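Local coordinates for protein L-asparagine oxygenase (Streptomyces coelicolor, PDB 2OG5) that catalyses the iron(II)- and 2-oxoglutarate-dependent 3-hydroxylation of L-asparagine, supplying (2S,3S)-3-hydroxyasparagine for the calcium-dependent lipopeptide antibiotic, at residues G111-T115 with C196-D200; G120-R124 with K150-V155; V132-A137 with V192-C196; V212-L216 with R257-L262. All blocks are in the same frame, centred on the assembly; numbering follows the deposited sequence. Where two conformers were deposited one is given.

Interaction 1: G111-T115 with C196-D200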
loop_
_atom_site.group_PDB
_atom_site.type_symbol
_atom_site.label_atom_id
_atom_site.label_comp_id
_atom_site.label_asym_id
_atom_site.label_seq_id
_atom_site.Cartn_x
_atom_site.Cartn_y
_atom_site.Cartn_z
ATOM N N GLY A 111 -24.228 3.977 2.748
ATOM C CA GLY A 111 -23.972 5.383 2.459
ATOM C C GLY A 111 -22.993 5.654 1.329
ATOM O O GLY A 111 -22.788 6.813 0.967
ATOM N N LEU A 112 -22.388 4.604 0.765
ATOM C CA LEU A 112 -21.371 4.778 -0.281
ATOM C C LEU A 112 -21.942 5.290 -1.608
ATOM O O LEU A 112 -22.845 4.674 -2.172
ATOM C CB LEU A 112 -20.628 3.460 -0.556
ATOM C CG LEU A 112 -19.346 3.136 0.211
ATOM C CD1 LEU A 112 -18.676 1.942 -0.468
ATOM C CD2 LEU A 112 -18.389 4.318 0.283
ATOM N N PRO A 113 -21.386 6.391 -2.136
ATOM C CA PRO A 113 -21.829 6.886 -3.429
ATOM C C PRO A 113 -21.302 6.006 -4.554
ATOM O O PRO A 113 -20.554 5.065 -4.289
ATOM C CB PRO A 113 -21.187 8.272 -3.497
ATOM C CG PRO A 113 -19.961 8.141 -2.717
ATOM C CD PRO A 113 -20.307 7.227 -1.582
ATOM N N PRO A 114 -21.681 6.307 -5.805
ATOM C CA PRO A 114 -21.097 5.585 -6.934
ATOM C C PRO A 114 -19.574 5.726 -6.956
ATOM O O PRO A 114 -19.024 6.736 -6.500
ATOM C CB PRO A 114 -21.726 6.258 -8.156
ATOM C CG PRO A 114 -22.950 6.926 -7.649
ATOM C CD PRO A 114 -22.655 7.320 -6.240
ATOM N N THR A 115 -18.892 4.710 -7.467
ATOM C CA THR A 115 -17.447 4.725 -7.499
ATOM C C THR A 115 -16.967 5.914 -8.339
ATOM O O THR A 115 -17.433 6.086 -9.469
ATOM C CB THR A 115 -16.926 3.416 -8.104
ATOM O OG1 THR A 115 -17.437 2.309 -7.345
ATOM C CG2 THR A 115 -15.410 3.378 -8.117
ATOM N N CYS A 196 -10.837 -1.944 1.230
ATOM C CA CYS A 196 -11.828 -2.163 0.186
ATOM C C CYS A 196 -13.172 -1.566 0.582
ATOM O O CYS A 196 -13.742 -1.917 1.613
ATOM C CB CYS A 196 -11.985 -3.650 -0.094
ATOM S SG CYS A 196 -13.245 -4.011 -1.339
ATOM N N LEU A 197 -13.668 -0.659 -0.250
ATOM C CA LEU A 197 -15.000 -0.086 -0.072
ATOM C C LEU A 197 -16.043 -0.829 -0.899
ATOM O O LEU A 197 -17.164 -1.050 -0.453
ATOM C CB LEU A 197 -14.997 1.388 -0.473
ATOM C CG LEU A 197 -14.122 2.329 0.357
ATOM C CD1 LEU A 197 -14.308 3.764 -0.113
ATOM C CD2 LEU A 197 -14.388 2.219 1.848
ATOM N N ARG A 198 -15.661 -1.202 -2.112
ATOM C CA ARG A 198 -16.556 -1.903 -3.024
ATOM C C ARG A 198 -15.700 -2.900 -3.797
ATOM O O ARG A 198 -14.668 -2.530 -4.350
ATOM C CB ARG A 198 -17.219 -0.887 -3.956
ATOM C CG ARG A 198 -18.251 -1.449 -4.891
ATOM C CD ARG A 198 -19.018 -0.345 -5.601
ATOM N NE ARG A 198 -20.019 0.286 -4.735
ATOM C CZ ARG A 198 -20.199 1.598 -4.583
ATOM N NH1 ARG A 198 -19.451 2.485 -5.228
ATOM N NH2 ARG A 198 -21.162 2.026 -3.782
ATOM N N ALA A 199 -16.100 -4.167 -3.798
ATOM C CA ALA A 199 -15.377 -5.193 -4.526
ATOM C C ALA A 199 -15.545 -5.012 -6.032
ATOM O O ALA A 199 -16.503 -4.405 -6.488
ATOM C CB ALA A 199 -15.849 -6.576 -4.103
ATOM N N ASP A 200 -14.597 -5.540 -6.799
ATOM C CA ASP A 200 -14.771 -5.656 -8.251
ATOM C C ASP A 200 -15.936 -6.593 -8.523
ATOM O O ASP A 200 -15.820 -7.784 -8.265
ATOM C CB ASP A 200 -13.522 -6.237 -8.911
ATOM C CG ASP A 200 -13.752 -6.669 -10.354
ATOM O OD1 ASP A 200 -14.560 -6.051 -11.080
ATOM O OD2 ASP A 200 -13.117 -7.663 -10.763
#

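Interaction 2: G120-R124 with K150-V155. With ACY (acetic acid), chain C.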
loop_
_atom_site.group_PDB
_atom_site.type_symbol
_atom_site.label_atom_id
_atom_site.label_comp_id
_atom_site.label_asym_id
_atom_site.label_seq_id
_atom_site.Cartn_x
_atom_site.Cartn_y
_atom_site.Cartn_z
ATOM N N GLY A 120 -6.794 10.829 -10.172
ATOM C CA GLY A 120 -6.349 11.672 -9.060
ATOM C C GLY A 120 -7.379 11.817 -7.948
ATOM O O GLY A 120 -7.239 12.674 -7.075
ATOM N N SER A 121 -8.408 10.970 -7.970
ATOM C CA SER A 121 -9.460 10.967 -6.954
ATOM C C SER A 121 -8.854 10.706 -5.561
ATOM O O SER A 121 -8.098 9.759 -5.393
ATOM C CB SER A 121 -10.467 9.849 -7.298
ATOM O OG SER A 121 -11.590 9.883 -6.453
ATOM N N VAL A 122 -9.168 11.564 -4.592
ATOM C CA VAL A 122 -8.689 11.410 -3.212
ATOM C C VAL A 122 -9.799 11.744 -2.213
ATOM O O VAL A 122 -10.800 12.365 -2.570
ATOM C CB VAL A 122 -7.447 12.303 -2.936
ATOM C CG1 VAL A 122 -6.299 11.902 -3.833
ATOM C CG2 VAL A 122 -7.802 13.769 -3.127
ATOM N N GLN A 123 -9.601 11.357 -0.954
ATOM C CA GLN A 123 -10.590 11.559 0.104
ATOM C C GLN A 123 -10.190 12.750 0.963
ATOM O O GLN A 123 -9.456 12.610 1.942
ATOM C CB GLN A 123 -10.724 10.282 0.951
ATOM C CG GLN A 123 -11.818 10.315 2.006
ATOM C CD GLN A 123 -13.204 10.405 1.399
ATOM O OE1 GLN A 123 -13.534 9.671 0.466
ATOM N NE2 GLN A 123 -14.012 11.319 1.917
ATOM N N ARG A 124 -10.674 13.932 0.588
ATOM C CA ARG A 124 -10.368 15.162 1.313
ATOM C C ARG A 124 -11.323 15.377 2.479
ATOM O O ARG A 124 -10.963 16.012 3.460
ATOM C CB ARG A 124 -10.445 16.388 0.386
ATOM C CG ARG A 124 -9.441 16.401 -0.761
ATOM C CD ARG A 124 -8.027 16.594 -0.261
ATOM N NE ARG A 124 -7.053 16.676 -1.349
ATOM C CZ ARG A 124 -5.735 16.621 -1.176
ATOM N NH1 ARG A 124 -5.220 16.501 0.040
ATOM N NH2 ARG A 124 -4.918 16.695 -2.218
ATOM N N LYS A 150 -0.981 12.045 -6.445
ATOM C CA LYS A 150 -2.308 12.256 -5.866
ATOM C C LYS A 150 -2.334 13.528 -4.999
ATOM O O LYS A 150 -3.039 13.602 -3.976
ATOM C CB LYS A 150 -2.736 11.024 -5.055
ATOM C CG LYS A 150 -2.965 9.766 -5.897
ATOM C CD LYS A 150 -4.354 9.737 -6.488
ATOM C CE LYS A 150 -4.872 8.327 -6.678
ATOM N NZ LYS A 150 -6.315 8.353 -6.949
ATOM N N ASN A 151 -1.554 14.528 -5.401
ATOM C CA ASN A 151 -1.500 15.822 -4.728
ATOM C C ASN A 151 -1.207 15.725 -3.225
ATOM O O ASN A 151 -1.606 16.580 -2.439
ATOM C CB ASN A 151 -2.780 16.629 -5.015
ATOM C CG ASN A 151 -2.888 17.072 -6.477
ATOM O OD1 ASN A 151 -1.928 16.980 -7.252
ATOM N ND2 ASN A 151 -4.057 17.582 -6.849
ATOM N N GLY A 152 -0.465 14.689 -2.835
ATOM C CA GLY A 152 -0.052 14.531 -1.451
ATOM C C GLY A 152 -1.149 14.149 -0.479
ATOM O O GLY A 152 -0.938 14.216 0.726
ATOM N N ALA A 153 -2.305 13.722 -0.990
ATOM C CA ALA A 153 -3.425 13.343 -0.112
ATOM C C ALA A 153 -3.071 12.103 0.700
ATOM O O ALA A 153 -2.476 11.163 0.189
ATOM C CB ALA A 153 -4.662 13.061 -0.915
ATOM N N LEU A 154 -3.455 12.095 1.972
ATOM C CA LEU A 154 -3.170 10.936 2.820
ATOM C C LEU A 154 -4.028 9.727 2.511
ATOM O O LEU A 154 -3.606 8.602 2.769
ATOM C CB LEU A 154 -3.326 11.279 4.299
ATOM C CG LEU A 154 -2.400 12.388 4.795
ATOM C CD1 LEU A 154 -2.560 12.560 6.302
ATOM C CD2 LEU A 154 -0.948 12.125 4.431
ATOM N N VAL A 155 -5.224 9.952 1.969
ATOM C CA VAL A 155 -6.152 8.873 1.645
ATOM C C VAL A 155 -6.509 8.980 0.162
ATOM O O VAL A 155 -7.171 9.943 -0.257
ATOM C CB VAL A 155 -7.408 8.920 2.536
ATOM C CG1 VAL A 155 -8.360 7.798 2.162
ATOM C CG2 VAL A 155 -7.023 8.852 4.035
HETATM C C ACY C . -7.408 16.716 -4.959
HETATM O O ACY C . -6.166 16.752 -4.929
HETATM O OXT ACY C . -8.158 16.974 -3.993
HETATM C CH3 ACY C . -8.037 16.320 -6.259
HETATM O O HOH W 1 -5.707 8.182 -9.624
HETATM O O HOH W 2 -8.732 8.319 -9.217
HETATM O O HOH W 3 -6.659 12.587 2.118
HETATM O O HOH W 4 -2.520 17.257 0.803
#

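Interaction 3: V132-A137 with V192-C196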
loop_
_atom_site.group_PDB
_atom_site.type_symbol
_atom_site.label_atom_id
_atom_site.label_comp_id
_atom_site.label_asym_id
_atom_site.label_seq_id
_atom_site.Cartn_x
_atom_site.Cartn_y
_atom_site.Cartn_z
ATOM N N VAL A 132 -10.725 4.820 9.414
ATOM C CA VAL A 132 -10.079 3.517 9.550
ATOM C C VAL A 132 -8.603 3.551 9.106
ATOM O O VAL A 132 -7.711 3.068 9.813
ATOM C CB VAL A 132 -10.848 2.445 8.763
ATOM C CG1 VAL A 132 -10.056 1.149 8.684
ATOM C CG2 VAL A 132 -12.221 2.217 9.399
ATOM N N LEU A 133 -8.346 4.116 7.930
ATOM C CA LEU A 133 -6.990 4.128 7.401
ATOM C C LEU A 133 -6.046 4.972 8.242
ATOM O O LEU A 133 -4.923 4.550 8.507
ATOM C CB LEU A 133 -6.977 4.610 5.950
ATOM C CG LEU A 133 -7.433 3.565 4.931
ATOM C CD1 LEU A 133 -7.795 4.255 3.614
ATOM C CD2 LEU A 133 -6.362 2.487 4.690
ATOM N N LEU A 134 -6.465 6.170 8.645
ATOM C CA LEU A 134 -5.527 7.050 9.336
ATOM C C LEU A 134 -5.298 6.585 10.781
ATOM O O LEU A 134 -4.196 6.734 11.323
ATOM C CB LEU A 134 -5.949 8.522 9.237
ATOM C CG LEU A 134 -5.881 9.106 7.811
ATOM C CD1 LEU A 134 -6.202 10.601 7.786
ATOM C CD2 LEU A 134 -4.530 8.863 7.155
ATOM N N MET A 135 -6.311 5.992 11.411
ATOM C CA MET A 135 -6.107 5.389 12.742
ATOM C C MET A 135 -5.070 4.272 12.646
ATOM O O MET A 135 -4.103 4.245 13.412
ATOM C CB MET A 135 -7.415 4.851 13.334
ATOM C CG MET A 135 -8.361 5.933 13.804
ATOM S SD MET A 135 -9.817 5.315 14.692
ATOM C CE MET A 135 -10.704 4.467 13.378
ATOM N N THR A 136 -5.228 3.376 11.679
ATOM C CA THR A 136 -4.297 2.255 11.538
ATOM C C THR A 136 -2.889 2.744 11.203
ATOM O O THR A 136 -1.905 2.210 11.716
ATOM C CB THR A 136 -4.759 1.250 10.478
ATOM O OG1 THR A 136 -6.116 0.869 10.755
ATOM C CG2 THR A 136 -3.868 0.009 10.479
ATOM N N ALA A 137 -2.781 3.760 10.352
ATOM C CA ALA A 137 -1.476 4.324 10.016
ATOM C C ALA A 137 -0.760 4.831 11.258
ATOM O O ALA A 137 0.440 4.625 11.427
ATOM C CB ALA A 137 -1.629 5.461 9.000
ATOM N N VAL A 192 2.018 -0.338 2.763
ATOM C CA VAL A 192 0.936 0.150 1.918
ATOM C C VAL A 192 -0.350 -0.520 2.383
ATOM O O VAL A 192 -0.410 -1.753 2.464
ATOM C CB VAL A 192 1.173 -0.198 0.443
ATOM C CG1 VAL A 192 -0.001 0.283 -0.432
ATOM C CG2 VAL A 192 2.490 0.418 -0.039
ATOM N N MET A 193 -1.341 0.296 2.736
ATOM C CA MET A 193 -2.633 -0.187 3.221
ATOM C C MET A 193 -3.703 0.058 2.183
ATOM O O MET A 193 -3.807 1.166 1.653
ATOM C CB MET A 193 -3.014 0.529 4.516
ATOM C CG MET A 193 -1.973 0.361 5.599
ATOM S SD MET A 193 -2.551 0.896 7.220
ATOM C CE MET A 193 -2.804 2.621 6.897
ATOM N N LEU A 194 -4.493 -0.982 1.902
ATOM C CA LEU A 194 -5.577 -0.916 0.940
ATOM C C LEU A 194 -6.873 -1.355 1.614
ATOM O O LEU A 194 -7.009 -2.530 1.988
ATOM C CB LEU A 194 -5.277 -1.850 -0.221
ATOM C CG LEU A 194 -4.069 -1.485 -1.080
ATOM C CD1 LEU A 194 -3.706 -2.646 -2.009
ATOM C CD2 LEU A 194 -4.372 -0.221 -1.862
ATOM N N LEU A 195 -7.796 -0.412 1.792
ATOM C CA LEU A 195 -9.107 -0.695 2.385
ATOM C C LEU A 195 -10.133 -0.819 1.268
ATOM O O LEU A 195 -10.296 0.099 0.464
ATOM C CB LEU A 195 -9.520 0.423 3.344
ATOM C CG LEU A 195 -10.899 0.335 4.003
ATOM C CD1 LEU A 195 -10.995 -0.884 4.935
ATOM C CD2 LEU A 195 -11.212 1.635 4.733
ATOM N N CYS A 196 -10.837 -1.944 1.230
ATOM C CA CYS A 196 -11.828 -2.163 0.186
ATOM C C CYS A 196 -13.172 -1.566 0.582
ATOM O O CYS A 196 -13.742 -1.917 1.613
ATOM C CB CYS A 196 -11.985 -3.650 -0.094
ATOM S SG CYS A 196 -13.245 -4.011 -1.339
#

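Interaction 4: V212-L216 with R257-L262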
loop_
_atom_site.group_PDB
_atom_site.type_symbol
_atom_site.label_atom_id
_atom_site.label_comp_id
_atom_site.label_asym_id
_atom_site.label_seq_id
_atom_site.Cartn_x
_atom_site.Cartn_y
_atom_site.Cartn_z
ATOM N N VAL A 212 9.815 -11.467 -0.978
ATOM C CA VAL A 212 11.189 -11.929 -1.206
ATOM C C VAL A 212 11.537 -13.137 -0.322
ATOM O O VAL A 212 12.377 -13.957 -0.705
ATOM C CB VAL A 212 12.222 -10.798 -0.990
ATOM C CG1 VAL A 212 12.324 -10.414 0.478
ATOM C CG2 VAL A 212 13.597 -11.203 -1.544
ATOM N N ARG A 213 10.880 -13.275 0.830
ATOM C CA ARG A 213 11.108 -14.432 1.721
ATOM C C ARG A 213 10.696 -15.774 1.105
ATOM O O ARG A 213 11.301 -16.809 1.409
ATOM C CB ARG A 213 10.384 -14.253 3.060
ATOM C CG ARG A 213 10.938 -13.109 3.886
ATOM C CD ARG A 213 10.146 -12.834 5.154
ATOM N NE ARG A 213 10.820 -11.761 5.879
ATOM C CZ ARG A 213 10.217 -10.767 6.535
ATOM N NH1 ARG A 213 8.905 -10.681 6.609
ATOM N NH2 ARG A 213 10.953 -9.844 7.127
ATOM N N ARG A 214 9.657 -15.760 0.269
ATOM C CA ARG A 214 9.223 -16.966 -0.436
ATOM C C ARG A 214 10.135 -17.295 -1.595
ATOM O O ARG A 214 10.290 -18.464 -1.923
ATOM C CB ARG A 214 7.800 -16.843 -0.988
ATOM C CG ARG A 214 6.695 -16.671 0.035
ATOM C CD ARG A 214 6.534 -17.902 0.902
ATOM N NE ARG A 214 5.256 -17.923 1.615
ATOM C CZ ARG A 214 4.925 -18.836 2.526
ATOM N NH1 ARG A 214 5.761 -19.823 2.827
ATOM N NH2 ARG A 214 3.744 -18.776 3.126
ATOM N N VAL A 215 10.716 -16.288 -2.244
ATOM C CA VAL A 215 11.462 -16.547 -3.474
ATOM C C VAL A 215 12.967 -16.692 -3.301
ATOM O O VAL A 215 13.574 -17.465 -4.041
ATOM C CB VAL A 215 11.167 -15.521 -4.600
ATOM C CG1 VAL A 215 9.657 -15.336 -4.772
ATOM C CG2 VAL A 215 11.828 -14.215 -4.352
ATOM N N LEU A 216 13.572 -15.982 -2.348
ATOM C CA LEU A 216 15.039 -15.995 -2.217
ATOM C C LEU A 216 15.645 -17.410 -2.214
ATOM O O LEU A 216 16.602 -17.650 -2.943
ATOM C CB LEU A 216 15.510 -15.191 -0.994
ATOM C CG LEU A 216 17.034 -15.059 -0.843
ATOM C CD1 LEU A 216 17.640 -14.302 -2.014
ATOM C CD2 LEU A 216 17.396 -14.370 0.463
ATOM N N ARG A 257 21.754 -10.917 4.358
ATOM C CA ARG A 257 21.879 -11.855 3.241
ATOM C C ARG A 257 20.819 -12.943 3.228
ATOM O O ARG A 257 20.460 -13.429 2.153
ATOM C CB ARG A 257 23.281 -12.462 3.228
ATOM C CG ARG A 257 24.295 -11.501 2.636
ATOM C CD ARG A 257 24.414 -11.701 1.127
ATOM N NE ARG A 257 25.135 -10.610 0.468
ATOM C CZ ARG A 257 25.652 -10.676 -0.761
ATOM N NH1 ARG A 257 25.537 -11.783 -1.486
ATOM N NH2 ARG A 257 26.298 -9.631 -1.269
ATOM N N SER A 258 20.326 -13.328 4.401
ATOM C CA SER A 258 19.295 -14.355 4.496
ATOM C C SER A 258 17.880 -13.781 4.546
ATOM O O SER A 258 16.932 -14.431 4.089
ATOM C CB SER A 258 19.525 -15.249 5.716
ATOM O OG SER A 258 19.397 -14.527 6.918
ATOM N N ASP A 259 17.751 -12.576 5.109
ATOM C CA ASP A 259 16.461 -11.890 5.257
ATOM C C ASP A 259 16.563 -10.458 4.702
ATOM O O ASP A 259 16.373 -9.478 5.431
ATOM C CB ASP A 259 16.061 -11.898 6.751
ATOM C CG ASP A 259 14.679 -11.310 7.030
ATOM O OD1 ASP A 259 13.810 -11.269 6.133
ATOM O OD2 ASP A 259 14.443 -10.904 8.192
ATOM N N PRO A 260 16.845 -10.328 3.394
ATOM C CA PRO A 260 16.988 -8.991 2.824
ATOM C C PRO A 260 15.676 -8.217 2.675
ATOM O O PRO A 260 14.591 -8.804 2.644
ATOM C CB PRO A 260 17.555 -9.267 1.430
ATOM C CG PRO A 260 17.063 -10.613 1.084
ATOM C CD PRO A 260 17.057 -11.384 2.384
ATOM N N ASP A 261 15.794 -6.896 2.585
ATOM C CA ASP A 261 14.740 -6.080 1.986
ATOM C C ASP A 261 14.973 -6.057 0.481
ATOM O O ASP A 261 16.034 -6.478 0.000
ATOM C CB ASP A 261 14.780 -4.649 2.522
ATOM C CG ASP A 261 14.467 -4.552 4.000
ATOM O OD1 ASP A 261 13.834 -5.461 4.568
ATOM O OD2 ASP A 261 14.844 -3.523 4.602
ATOM N N LEU A 262 14.006 -5.554 -0.281
ATOM C CA LEU A 262 14.251 -5.318 -1.708
ATOM C C LEU A 262 13.649 -4.018 -2.216
ATOM O O LEU A 262 12.803 -3.408 -1.564
ATOM C CB LEU A 262 13.793 -6.499 -2.562
ATOM C CG LEU A 262 12.336 -6.573 -2.993
ATOM C CD1 LEU A 262 12.192 -7.748 -3.962
ATOM C CD2 LEU A 262 11.410 -6.723 -1.781
#

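Interaction 1: G111-T115 with C196-D200
A classic beta bulge at Leu197 and Arg198, both set against Trp326, marks the point where the chain turns a corner after strand 191-196, and from it Arg198 reaches across to the loop Leu112-Thr115. The guanidinium works end-on: NH1 and NH2 both donate to one acceptor, Pro113 O. The NH1 bond, 3.0 Å to Pro113 O, lies in the carbonyl plane, whereas NH2, 3.1 Å from the same Pro113 O, approaches from above that plane, 49° out of it. A third bond runs from Arg198 NH1 to Thr115 OG1 at 2.9 Å, so that NH1 is held by two acceptors near the plane of the guanidinium, which restricts rotation of the group. The arginine gets there because CG stands opposite the backbone N (chi1 -176°) and the chain bends only later, at chi3 (-77°). Leu112 CD1 sits above one face of the guanidinium, off-centre, and also packs on Leu197 CB at 3.7 Å, the two leucine side chains crossing at about a right angle. The same methyl, Leu112 CD1, is 3.4 Å from Leu197 O. Thr115 OG1 has a further hydrogen bond to Asp324 O, close in sequence to Arg325, the 2-oxoglutarate-binding arginine, whose side chain lies about 6 Å from that of Thr115. Strand 326-333 lies beside both segments: Trp326 touches Leu112, Leu197 and Arg198, and its backbone bonds to the two bulge residues, next to the loop that precedes helix 128-140.

Interaction 2: G120-R124 with K150-V155
Two loops of the jelly-roll oxygenase fold, one leading into helix 128-140 and the other into strand 156-158, meet beside the L-asparagine site, where Lys150 follows Glu149 and its side chain is about 3 Å from that of Asn170. In one of its two modelled conformers, Lys150 NZ donates to Ser121 O at 2.8 Å and also bonds to Asp157 O; a water 2.7 Å from NZ links it to Gly120 N. The lysine reaches this carbonyl through a bend at chi2 (-84°). Farther along, the backbones join directly, Gln123 N to Val155 O at 2.9 Å, in a nearly straight bond (176°). Val122 packs over Ala153, CB to CB 3.5 Å, while Gln123 CB rests on Val155 CG1. Arg124 folds back over Ala153, whose CB lies over one guanidinium face, off-centre, and NH2 bonds weakly to Asn151 O; its NH1 forms a salt bridge with Asp64. An acetate, probably from the crystallisation liquor, lies at the NE/NH2 edge: Arg124 NE meets its OXT at 2.9 Å and Arg124 NH2 its O at 3.0 Å, and that second oxygen also accepts from Asn151 ND2 at 3.0 Å.

Interaction 3: V132-A137 with V192-C196
Val132 meets Leu195 where helix 128-140 packs along strand 191-196, running roughly the opposite way. The local axes approach to 9.7 Å with N-to-C directions 151° apart, close to antiparallel. At Val132 the touching atoms are CB and CG1, both 4.1 Å from Leu195 CD2, and the two side chains cross at about a right angle. One residue on, Leu133 sends CD2 in between two strand residues, 3.9 Å from Met193 CB and 4.0 Å from Leu195 CB; it runs past Met193 in the opposite direction. Leu133 also presents its carbonyl: Met193 CE lies 3.3 Å from Leu133 O, which is already engaged by Ala137 N within the helix. Thr136 turns its methyl to the strand, CG2 being 3.6 Å from Met193 SD. Its torsion (chi1 -52°) places CG2 opposite the backbone N and lets OG1 fold back onto Val132 O at 2.9 Å, so that the buried hydroxyl is satisfied inside the helix. Thr136 N reaches that carbonyl from the other face of its plane. At Ala137 the contact closes on the bent end of Met193, with CB 3.7 Å from its CE. Leu301 and Ile303 of strand 301-305 and Thr330 and Val332 of strand 326-333 extend the same buried layer on either side of the strand. The contact, without a hydrogen bond between helix and strand, is the packing of a helix on the main sheet of the jelly-roll fold.

Interaction 4: V212-L216 with R257-L262
Arg213 and Asp259 form a salt bridge over the outer edge of this contact, with Val212, Leu216, Pro260 and Leu262 packed beside it. Arg213 NE donates to Asp259 OD1 at 3.0 Å in a fairly straight bond, meeting the carboxylate oxygen on its syn side but 25° out of the carboxylate plane. The second bond, from Arg213 NH2 to the same Asp259 OD1, is weak at 3.3 Å. One oxygen therefore receives both nitrogens, and the two flat groups stand 45° apart instead of lying coplanar. In the apolar layer the end of Leu216 meets the proline ring at its CD corner, with Leu216 CD2 3.6 Å from Pro260 CD; this methyl also lies against the backbone carbonyls of Arg257 and Ser258. Val212 CG1 touches Pro260 O at 3.5 Å, and Val212 CB lies 4.2 Å from Leu262 CD2. The valine presents CG1 in this direction with a chi1 of 69°, which sets that methyl between the backbone N and the carbonyl carbon.

Farther out, Arg213 is steadied by its NH1, which bonds to Gly95 O and Ser94 OG, so the guanidinium has partners on two sides. Asp256 OD2 accepts from Asp259 N and is hydrogen-bonded to Ser258 OG, within the turn that carries the aspartate. The short helix 212-215 follows directly on strand 207-211 of the four-stranded sheet that includes the strands of His179 and His311. It leans on the hairpin of strands 253-255 and 260-262, where Leu253 touches both Val212 and Pro260, while Leu262 packs against Phe287 of helix 274-290.

Interaction 3 is the fully buried member: six apolar or methyl-bearing side chains join helix to sheet without a hydrogen bond across the contact. Interactions 1 and 2, both partly buried, bind loops with charged side chains and backbone carbonyls. Interaction 1 shares Cys196 with interaction 3, continuing from the same strand into its corner, while interaction 2 touches interaction 3 through Val155 CG1 on Leu133 CD1 (3.9 Å). Interaction 4 stands apart, its centre about 36 Å from that of interaction 1 and beyond the chain's centre; it combines an apolar layer with a salt bridge at its more exposed side.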